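Local coordinates for protein 1-pyrroline-5-carboxylate dehydrogenase (Thermus thermophilus, PDB 1UZB) that probably oxidises the semialdehyde formed from 1-pyrroline-5-carboxylate to glutamate with a nicotinamide cofactor, the second step of proline breakdown, at residues 31-36 / 216-221; 304-309 / 448-453; 255-260 / 500-505. All coordinates share one frame; numbering follows the deposited sequence.

Interaction 1. Residues 31-36 / 216-221; sequences REEFGR and GAKVFE
Glu33 and Arg36, in the turn after helix 17-32, make salt bridges with Lys218 and Glu221 on the side of helix 213-226. Lys218 NZ donates to Glu33 OE1 at 3.0 Å and meets that oxygen nearly along its C-O bond. Arg36 NH2 donates to Glu221 OE2 at 2.6 Å. This second bond is short but bent, with an N-H...O angle of 133°. The oxygen is met from above the carboxylate plane, and the guanidinium and carboxylate planes stand 63° apart. Glu221 is therefore gripped by Arg36 through NH2 alone, not in a flat, two-pronged pairing.

The two bridges are joined into one network of four charges. Arg36 NH1 also donates to Glu33 OE2, at 2.6 Å, so each carboxylate oxygen of Glu33 takes a different cation. Water completes the links. One molecule donates to Glu33 OE1 and accepts from Lys218 NZ. A second accepts from Arg36 NH1 and donates to Glu221 OE1. The alternation of acids and bases probably keeps all four groups charged.

Long extended chains carry these groups across, and the backbones stay well apart, with 11.0 Å between Arg36 CA and Ala217 CA. CG lies anti to the backbone N in Glu33 (chi1 178°), and likewise in Arg36. A type II turn from Glu33 to Arg36, with Gly35 in it, brings the two side chains to the same side.

Outer partners fix the far ends. Lys218 NZ also hydrogen-bonds Thr119 OG1, and Glu221 OE1 forms a salt bridge with Arg112 NH1. Tyr38 of strand 36-42 packs on Glu33 and Lys218. The network thus lies where the end of helix 17-32 and the start of strand 36-42 face helix 213-226, with helix 113-124 alongside Lys218.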
loop_
_atom_site.group_PDB
_atom_site.type_symbol
_atom_site.label_atom_id
_atom_site.label_comp_id
_atom_site.label_asym_id
_atom_site.label_seq_id
_atom_site.Cartn_x
_atom_site.Cartn_y
_atom_site.Cartn_z
ATOM N N ARG A 31 -41.925 -25.302 18.861
ATOM C CA ARG A 31 -43.219 -25.957 18.700
ATOM C C ARG A 31 -44.121 -25.684 19.901
ATOM O O ARG A 31 -45.324 -25.467 19.750
ATOM C CB ARG A 31 -43.031 -27.468 18.538
ATOM C CG ARG A 31 -44.331 -28.250 18.401
ATOM C CD ARG A 31 -45.038 -27.944 17.088
ATOM N NE ARG A 31 -46.316 -28.645 16.978
ATOM C CZ ARG A 31 -47.395 -28.351 17.697
ATOM N NH1 ARG A 31 -47.358 -27.365 18.583
ATOM N NH2 ARG A 31 -48.515 -29.043 17.532
ATOM N N GLU A 32 -43.534 -25.695 21.091
ATOM C CA GLU A 32 -44.289 -25.449 22.314
ATOM C C GLU A 32 -44.725 -23.990 22.398
ATOM O O GLU A 32 -45.580 -23.629 23.210
ATOM C CB GLU A 32 -43.435 -25.833 23.525
ATOM C CG GLU A 32 -43.221 -27.342 23.647
ATOM C CD GLU A 32 -42.088 -27.722 24.586
ATOM O OE1 GLU A 32 -41.881 -28.937 24.799
ATOM O OE2 GLU A 32 -41.398 -26.819 25.104
ATOM N N GLU A 33 -44.143 -23.167 21.531
ATOM C CA GLU A 33 -44.429 -21.739 21.469
ATOM C C GLU A 33 -45.478 -21.404 20.403
ATOM O O GLU A 33 -45.882 -20.251 20.261
ATOM C CB GLU A 33 -43.126 -20.984 21.182
ATOM C CG GLU A 33 -43.256 -19.479 21.043
ATOM C CD GLU A 33 -41.928 -18.824 20.723
ATOM O OE1 GLU A 33 -41.318 -19.184 19.693
ATOM O OE2 GLU A 33 -41.491 -17.950 21.503
ATOM N N PHE A 34 -45.912 -22.414 19.653
ATOM C CA PHE A 34 -46.923 -22.220 18.613
ATOM C C PHE A 34 -48.116 -21.431 19.148
ATOM O O PHE A 34 -48.605 -21.698 20.249
ATOM C CB PHE A 34 -47.414 -23.577 18.094
ATOM C CG PHE A 34 -46.625 -24.124 16.927
ATOM C CD1 PHE A 34 -45.297 -23.759 16.721
ATOM C CD2 PHE A 34 -47.208 -25.040 16.057
ATOM C CE1 PHE A 34 -44.561 -24.304 15.663
ATOM C CE2 PHE A 34 -46.482 -25.590 15.000
ATOM C CZ PHE A 34 -45.154 -25.219 14.805
ATOM N N GLY A 35 -48.582 -20.462 18.368
ATOM C CA GLY A 35 -49.727 -19.666 18.782
ATOM C C GLY A 35 -49.377 -18.300 19.338
ATOM O O GLY A 35 -50.261 -17.472 19.561
ATOM N N ARG A 36 -48.091 -18.061 19.566
ATOM C CA ARG A 36 -47.629 -16.785 20.099
ATOM C C ARG A 36 -47.993 -15.634 19.165
ATOM O O ARG A 36 -48.032 -15.804 17.946
ATOM C CB ARG A 36 -46.115 -16.831 20.303
ATOM C CG ARG A 36 -45.512 -15.556 20.865
ATOM C CD ARG A 36 -44.013 -15.715 21.046
ATOM N NE ARG A 36 -43.365 -14.471 21.449
ATOM C CZ ARG A 36 -42.049 -14.315 21.543
ATOM N NH1 ARG A 36 -41.238 -15.327 21.263
ATOM N NH2 ARG A 36 -41.544 -13.147 21.915
ATOM N N GLY A 216 -39.608 -13.096 10.987
ATOM C CA GLY A 216 -39.230 -11.708 10.797
ATOM C C GLY A 216 -39.354 -10.971 12.123
ATOM O O GLY A 216 -38.534 -10.112 12.459
ATOM N N ALA A 217 -40.390 -11.309 12.882
ATOM C CA ALA A 217 -40.598 -10.690 14.183
ATOM C C ALA A 217 -39.447 -11.059 15.119
ATOM O O ALA A 217 -38.971 -10.222 15.880
ATOM C CB ALA A 217 -41.925 -11.142 14.778
ATOM N N LYS A 218 -38.995 -12.310 15.056
ATOM C CA LYS A 218 -37.895 -12.744 15.908
ATOM C C LYS A 218 -36.607 -12.011 15.552
ATOM O O LYS A 218 -35.783 -11.739 16.426
ATOM C CB LYS A 218 -37.702 -14.262 15.818
ATOM C CG LYS A 218 -38.853 -15.041 16.432
ATOM C CD LYS A 218 -38.542 -16.526 16.530
ATOM C CE LYS A 218 -39.666 -17.273 17.229
ATOM N NZ LYS A 218 -39.291 -18.683 17.509
ATOM N N VAL A 219 -36.425 -11.685 14.275
ATOM C CA VAL A 219 -35.241 -10.937 13.881
ATOM C C VAL A 219 -35.355 -9.542 14.505
ATOM O O VAL A 219 -34.364 -8.985 14.975
ATOM C CB VAL A 219 -35.120 -10.841 12.338
ATOM C CG1 VAL A 219 -34.038 -9.836 11.955
ATOM C CG2 VAL A 219 -34.783 -12.218 11.766
ATOM N N PHE A 220 -36.563 -8.981 14.536
ATOM C CA PHE A 220 -36.726 -7.666 15.142
ATOM C C PHE A 220 -36.523 -7.684 16.650
ATOM O O PHE A 220 -36.130 -6.673 17.234
ATOM C CB PHE A 220 -38.069 -7.034 14.770
ATOM C CG PHE A 220 -37.964 -6.103 13.601
ATOM C CD1 PHE A 220 -37.846 -6.603 12.309
ATOM C CD2 PHE A 220 -37.865 -4.728 13.798
ATOM C CE1 PHE A 220 -37.621 -5.755 11.232
ATOM C CE2 PHE A 220 -37.640 -3.867 12.727
ATOM C CZ PHE A 220 -37.517 -4.382 11.439
ATOM N N GLU A 221 -36.774 -8.824 17.286
ATOM C CA GLU A 221 -36.530 -8.921 18.720
ATOM C C GLU A 221 -35.028 -8.713 18.907
ATOM O O GLU A 221 -34.591 -8.075 19.861
ATOM C CB GLU A 221 -36.912 -10.300 19.259
ATOM C CG GLU A 221 -38.401 -10.536 19.426
ATOM C CD GLU A 221 -38.690 -11.881 20.059
ATOM O OE1 GLU A 221 -38.264 -12.905 19.490
ATOM O OE2 GLU A 221 -39.340 -11.917 21.124
HETATM O O HOH W 1 -38.834 -18.826 20.157
HETATM O O HOH W 2 -38.628 -15.311 20.411
#

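Interaction 2. Residues 304-309 / 448-453; sequences DLAAEG and GVYSRK
Helix 304-309 and strand 448-450 run nearly antiparallel, at 154°, with their axes 9.4 Å apart and Ala306 CA only 6.0 Å from Tyr450 CA. Tyr450 carries the whole contact. Its ring lies against the helix, and one face receives the backbone of Ala306. CG of Tyr450 lies anti to the carbonyl carbon (chi1 -85°), which sends the ring past Ala306 toward Gly309. Ala306 CA sits 3.5 Å from the centroid of the Tyr450 ring, 15° off the normal, which makes a CH-pi contact. The methyl of the same residue reaches the root of the ring, with Ala306 CB 3.6 Å from Tyr450 CG. Leu305 CD2 comes in at the ring edge, in its plane. The Leu305 side chain crosses that of Tyr450 at about a right angle, and Leu305 CG is 3.9 Å from Tyr450 CE2.

This is helix-on-sheet packing in an alpha/beta domain. Strand 446-450 lies between the parallel strands 293-297 and 468-471, and helix 303-315 covers one face of that sheet. Ile295 and Val297 of the neighbouring strand also touch Tyr450, and Val297 touches Ala306.

The hydroxyl reaches past Ala306 to the next turn of the helix. Tyr450 OH lies 3.2 Å from Gly309 CA, where a side chain on that carbon would collide with it. An alanine at Tyr450 would take away the ring under Ala306, and would probably open a gap between helix and sheet and leave a water without its hydroxyl partner. That water bonds Tyr450 OH at 2.7 Å and makes a weak bond to Leu305 O.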
loop_
_atom_site.group_PDB
_atom_site.type_symbol
_atom_site.label_atom_id
_atom_site.label_comp_id
_atom_site.label_asym_id
_atom_site.label_seq_id
_atom_site.Cartn_x
_atom_site.Cartn_y
_atom_site.Cartn_z
ATOM N N ASP A 304 -20.949 -38.414 -12.161
ATOM C CA ASP A 304 -21.480 -38.642 -10.823
ATOM C C ASP A 304 -21.475 -37.343 -10.028
ATOM O O ASP A 304 -22.437 -37.025 -9.328
ATOM C CB ASP A 304 -20.671 -39.716 -10.095
ATOM C CG ASP A 304 -20.820 -41.079 -10.736
ATOM O OD1 ASP A 304 -21.968 -41.457 -11.054
ATOM O OD2 ASP A 304 -19.795 -41.770 -10.916
ATOM N N LEU A 305 -20.389 -36.588 -10.151
ATOM C CA LEU A 305 -20.275 -35.313 -9.458
ATOM C C LEU A 305 -21.368 -34.382 -9.973
ATOM O O LEU A 305 -22.021 -33.685 -9.199
ATOM C CB LEU A 305 -18.910 -34.684 -9.727
ATOM C CG LEU A 305 -18.601 -33.412 -8.935
ATOM C CD1 LEU A 305 -18.276 -33.774 -7.488
ATOM C CD2 LEU A 305 -17.429 -32.685 -9.574
ATOM N N ALA A 306 -21.565 -34.380 -11.288
ATOM C CA ALA A 306 -22.577 -33.531 -11.905
ATOM C C ALA A 306 -23.986 -33.880 -11.430
ATOM O O ALA A 306 -24.756 -33.000 -11.059
ATOM C CB ALA A 306 -22.499 -33.644 -13.420
ATOM N N ALA A 307 -24.324 -35.165 -11.442
ATOM C CA ALA A 307 -25.656 -35.590 -11.017
ATOM C C ALA A 307 -25.959 -35.153 -9.582
ATOM O O ALA A 307 -27.065 -34.698 -9.281
ATOM C CB ALA A 307 -25.788 -37.106 -11.147
ATOM N N GLU A 308 -24.974 -35.287 -8.702
ATOM C CA GLU A 308 -25.146 -34.893 -7.307
ATOM C C GLU A 308 -25.393 -33.384 -7.205
ATOM O O GLU A 308 -26.311 -32.943 -6.512
ATOM C CB GLU A 308 -23.897 -35.289 -6.510
ATOM C CG GLU A 308 -24.036 -35.244 -4.995
ATOM C CD GLU A 308 -24.143 -33.840 -4.445
ATOM O OE1 GLU A 308 -23.414 -32.952 -4.933
ATOM O OE2 GLU A 308 -24.945 -33.628 -3.512
ATOM N N GLY A 309 -24.572 -32.601 -7.907
ATOM C CA GLY A 309 -24.711 -31.154 -7.882
ATOM C C GLY A 309 -26.024 -30.680 -8.480
ATOM O O GLY A 309 -26.604 -29.690 -8.029
ATOM N N GLY A 448 -24.502 -22.924 -14.131
ATOM C CA GLY A 448 -23.374 -23.775 -13.828
ATOM C C GLY A 448 -22.938 -24.597 -15.020
ATOM O O GLY A 448 -23.691 -24.783 -15.982
ATOM N N VAL A 449 -21.695 -25.066 -14.962
ATOM C CA VAL A 449 -21.143 -25.923 -15.998
ATOM C C VAL A 449 -20.315 -27.024 -15.364
ATOM O O VAL A 449 -19.453 -26.750 -14.523
ATOM C CB VAL A 449 -20.201 -25.172 -16.966
ATOM C CG1 VAL A 449 -19.635 -26.151 -17.997
ATOM C CG2 VAL A 449 -20.942 -24.047 -17.666
ATOM N N TYR A 450 -20.615 -28.267 -15.726
ATOM C CA TYR A 450 -19.821 -29.403 -15.277
ATOM C C TYR A 450 -19.092 -29.838 -16.540
ATOM O O TYR A 450 -19.717 -30.226 -17.536
ATOM C CB TYR A 450 -20.680 -30.550 -14.739
ATOM C CG TYR A 450 -21.059 -30.381 -13.285
ATOM C CD1 TYR A 450 -22.170 -29.630 -12.921
ATOM C CD2 TYR A 450 -20.286 -30.954 -12.267
ATOM C CE1 TYR A 450 -22.514 -29.449 -11.583
ATOM C CE2 TYR A 450 -20.620 -30.777 -10.922
ATOM C CZ TYR A 450 -21.737 -30.025 -10.592
ATOM O OH TYR A 450 -22.097 -29.861 -9.274
ATOM N N SER A 451 -17.769 -29.724 -16.501
ATOM C CA SER A 451 -16.915 -30.073 -17.626
ATOM C C SER A 451 -15.469 -30.114 -17.160
ATOM O O SER A 451 -15.096 -29.419 -16.215
ATOM C CB SER A 451 -17.043 -29.021 -18.734
ATOM O OG SER A 451 -16.091 -29.250 -19.767
ATOM N N ARG A 452 -14.659 -30.934 -17.822
ATOM C CA ARG A 452 -13.240 -31.020 -17.495
ATOM C C ARG A 452 -12.440 -30.245 -18.542
ATOM O O ARG A 452 -11.249 -29.986 -18.360
ATOM C CB ARG A 452 -12.763 -32.474 -17.487
ATOM C CG ARG A 452 -13.187 -33.313 -16.291
ATOM C CD ARG A 452 -12.403 -34.626 -16.305
ATOM N NE ARG A 452 -12.692 -35.513 -15.179
ATOM C CZ ARG A 452 -13.642 -36.442 -15.172
ATOM N NH1 ARG A 452 -13.822 -37.198 -14.095
ATOM N NH2 ARG A 452 -14.410 -36.627 -16.238
ATOM N N LYS A 453 -13.092 -29.873 -19.639
ATOM C CA LYS A 453 -12.410 -29.153 -20.709
ATOM C C LYS A 453 -12.225 -27.682 -20.363
ATOM O O LYS A 453 -13.194 -26.934 -20.256
ATOM C CB LYS A 453 -13.187 -29.305 -22.019
ATOM C CG LYS A 453 -12.453 -28.747 -23.225
ATOM C CD LYS A 453 -13.142 -29.137 -24.523
ATOM C CE LYS A 453 -12.449 -28.506 -25.715
ATOM N NZ LYS A 453 -10.999 -28.848 -25.744
HETATM O O HOH W 3 -20.881 -31.108 -7.252
#

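Interaction 3. Residues 255-260 / 500-505; sequences FINFTG and LDYLRL
A single buried hydrogen bond between side chains links Asn257, on a strand of a mixed beta sheet, to Tyr502, on a short, weakly bonded helix. Strand 255-259 lies between strands 165-180 and 284-288, parallel to both, in what is probably the Rossmann-type, nucleotide-binding domain of the aldehyde dehydrogenase fold. The short helix 500-504 comes just before strand 507-515, which pairs antiparallel with strand 165-180 of the same sheet.

Asn257 ND2 donates to Tyr502 OH at 3.0 Å. The bond is almost straight, with an N-H...O angle of 175°, and the hydroxyl lies in the plane of the amide. The two side chains approach from opposite directions, and the amide and ring planes are turned 45° against each other. On Tyr502, CG lies anti to the backbone N (chi1 -167°), and the ring spans the distance from the helix to the strand.

Asn257 ND2 makes a second hydrogen bond, to the backbone O of Met193 in helix 188-199. The amide nitrogen is thus shared between that helix and the tyrosine, which helps to set the rotation of the amide. The Tyr502 ring has its own neighbours. It meets the ring of Tyr145 at a small angle and packs edge-to-face with Phe506, while Met193 touches it as well.

Helix 500-504 also faces another chain: Asp501 pairs with Arg504 of a neighbouring subunit, and Arg504 with Asp501 of that subunit. Back at the hydroxyl, water lies 2.7 Å from Tyr502 OH and gives a weak hydrogen bond to Asn257 OD1, 3.5 Å away.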
loop_
_atom_site.group_PDB
_atom_site.type_symbol
_atom_site.label_atom_id
_atom_site.label_comp_id
_atom_site.label_asym_id
_atom_site.label_seq_id
_atom_site.Cartn_x
_atom_site.Cartn_y
_atom_site.Cartn_z
ATOM N N PHE A 255 -36.032 5.290 -1.049
ATOM C CA PHE A 255 -35.557 4.154 -1.820
ATOM C C PHE A 255 -36.379 2.924 -1.519
ATOM O O PHE A 255 -37.064 2.853 -0.498
ATOM C CB PHE A 255 -34.076 3.864 -1.527
ATOM C CG PHE A 255 -33.784 3.517 -0.086
ATOM C CD1 PHE A 255 -33.438 4.509 0.823
ATOM C CD2 PHE A 255 -33.858 2.197 0.362
ATOM C CE1 PHE A 255 -33.167 4.198 2.156
ATOM C CE2 PHE A 255 -33.588 1.877 1.693
ATOM C CZ PHE A 255 -33.242 2.879 2.592
ATOM N N ILE A 256 -36.291 1.950 -2.415
ATOM C CA ILE A 256 -37.018 0.701 -2.274
ATOM C C ILE A 256 -36.042 -0.435 -2.529
ATOM O O ILE A 256 -35.349 -0.442 -3.543
ATOM C CB ILE A 256 -38.156 0.608 -3.310
ATOM C CG1 ILE A 256 -39.112 1.789 -3.142
ATOM C CG2 ILE A 256 -38.909 -0.703 -3.155
ATOM C CD1 ILE A 256 -39.824 2.176 -4.425
ATOM N N ASN A 257 -35.968 -1.375 -1.593
ATOM C CA ASN A 257 -35.094 -2.530 -1.736
ATOM C C ASN A 257 -36.053 -3.718 -1.790
ATOM O O ASN A 257 -36.754 -4.005 -0.818
ATOM C CB ASN A 257 -34.144 -2.622 -0.538
ATOM C CG ASN A 257 -32.919 -3.472 -0.824
ATOM O OD1 ASN A 257 -32.673 -3.876 -1.962
ATOM N ND2 ASN A 257 -32.137 -3.742 0.215
ATOM N N PHE A 258 -36.095 -4.388 -2.936
ATOM C CA PHE A 258 -37.012 -5.499 -3.141
ATOM C C PHE A 258 -36.382 -6.772 -3.672
ATOM O O PHE A 258 -35.491 -6.737 -4.520
ATOM C CB PHE A 258 -38.109 -5.064 -4.121
ATOM C CG PHE A 258 -38.963 -6.195 -4.630
ATOM C CD1 PHE A 258 -40.045 -6.653 -3.890
ATOM C CD2 PHE A 258 -38.687 -6.792 -5.859
ATOM C CE1 PHE A 258 -40.846 -7.689 -4.364
ATOM C CE2 PHE A 258 -39.482 -7.833 -6.346
ATOM C CZ PHE A 258 -40.562 -8.280 -5.597
ATOM N N THR A 259 -36.872 -7.898 -3.161
ATOM C CA THR A 259 -36.444 -9.214 -3.611
ATOM C C THR A 259 -37.727 -10.032 -3.663
ATOM O O THR A 259 -38.430 -10.160 -2.661
ATOM C CB THR A 259 -35.438 -9.876 -2.646
ATOM O OG1 THR A 259 -34.250 -9.077 -2.570
ATOM C CG2 THR A 259 -35.061 -11.266 -3.152
ATOM N N GLY A 260 -38.041 -10.553 -4.844
ATOM C CA GLY A 260 -39.249 -11.339 -5.022
ATOM C C GLY A 260 -39.491 -11.669 -6.484
ATOM O O GLY A 260 -38.548 -11.745 -7.276
ATOM N N LEU A 500 -18.871 -5.330 -1.355
ATOM C CA LEU A 500 -18.609 -3.940 -1.004
ATOM C C LEU A 500 -19.515 -2.986 -1.780
ATOM O O LEU A 500 -20.020 -2.016 -1.224
ATOM C CB LEU A 500 -17.141 -3.601 -1.285
ATOM C CG LEU A 500 -16.097 -4.394 -0.491
ATOM C CD1 LEU A 500 -14.707 -4.109 -1.033
ATOM C CD2 LEU A 500 -16.186 -4.029 0.978
ATOM N N ASP A 501 -19.724 -3.275 -3.061
ATOM C CA ASP A 501 -20.546 -2.435 -3.928
ATOM C C ASP A 501 -21.988 -2.269 -3.472
ATOM O O ASP A 501 -22.637 -1.288 -3.817
ATOM C CB ASP A 501 -20.557 -2.988 -5.359
ATOM C CG ASP A 501 -19.283 -2.684 -6.120
ATOM O OD1 ASP A 501 -18.354 -2.084 -5.536
ATOM O OD2 ASP A 501 -19.219 -3.047 -7.316
ATOM N N TYR A 502 -22.496 -3.224 -2.700
ATOM C CA TYR A 502 -23.881 -3.145 -2.256
ATOM C C TYR A 502 -24.184 -1.868 -1.482
ATOM O O TYR A 502 -25.197 -1.216 -1.725
ATOM C CB TYR A 502 -24.223 -4.354 -1.383
ATOM C CG TYR A 502 -25.702 -4.540 -1.111
ATOM C CD1 TYR A 502 -26.587 -4.841 -2.145
ATOM C CD2 TYR A 502 -26.201 -4.502 0.191
ATOM C CE1 TYR A 502 -27.929 -5.112 -1.893
ATOM C CE2 TYR A 502 -27.543 -4.774 0.458
ATOM C CZ TYR A 502 -28.397 -5.084 -0.590
ATOM O OH TYR A 502 -29.709 -5.413 -0.331
ATOM N N LEU A 503 -23.303 -1.499 -0.557
ATOM C CA LEU A 503 -23.545 -0.316 0.258
ATOM C C LEU A 503 -23.529 1.008 -0.503
ATOM O O LEU A 503 -24.196 1.962 -0.103
ATOM C CB LEU A 503 -22.556 -0.275 1.429
ATOM C CG LEU A 503 -22.544 -1.535 2.305
ATOM C CD1 LEU A 503 -21.613 -1.324 3.487
ATOM C CD2 LEU A 503 -23.954 -1.855 2.790
ATOM N N ARG A 504 -22.782 1.069 -1.601
ATOM C CA ARG A 504 -22.712 2.291 -2.399
ATOM C C ARG A 504 -24.094 2.677 -2.932
ATOM O O ARG A 504 -24.375 3.853 -3.178
ATOM C CB ARG A 504 -21.752 2.094 -3.578
ATOM C CG ARG A 504 -21.619 3.311 -4.492
ATOM C CD ARG A 504 -20.971 4.467 -3.760
ATOM N NE ARG A 504 -20.868 5.672 -4.578
ATOM C CZ ARG A 504 -21.873 6.507 -4.818
ATOM N NH1 ARG A 504 -21.668 7.578 -5.573
ATOM N NH2 ARG A 504 -23.079 6.284 -4.305
ATOM N N LEU A 505 -24.947 1.673 -3.117
ATOM C CA LEU A 505 -26.297 1.885 -3.626
ATOM C C LEU A 505 -27.168 2.704 -2.679
ATOM O O LEU A 505 -28.159 3.308 -3.096
ATOM C CB LEU A 505 -26.970 0.535 -3.868
ATOM C CG LEU A 505 -26.283 -0.408 -4.857
ATOM C CD1 LEU A 505 -26.979 -1.756 -4.820
ATOM C CD2 LEU A 505 -26.312 0.185 -6.252
HETATM O O HOH W 4 -30.894 -6.821 -2.350
#

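From the N terminus, the turn at 31-36 is met by helix 213-226, so interaction 1 closes a loop of 179 residues. Interaction 3 then opens at strand 255-259 and closes at 500-505, after 239 intervening residues. Interaction 2, 304-309 with 448-453, opens and closes within that span. No loops cross, and interaction 1 is complete before either of the others begins. Interaction 1 ties the N-terminal region to a helix, interaction 2 a helix to the seven-stranded sheet, and interaction 3 a near-C-terminal helix to the six-stranded sheet. The centres of interactions 1 and 2 lie 40 Å apart, on opposite sides of the chain's centre.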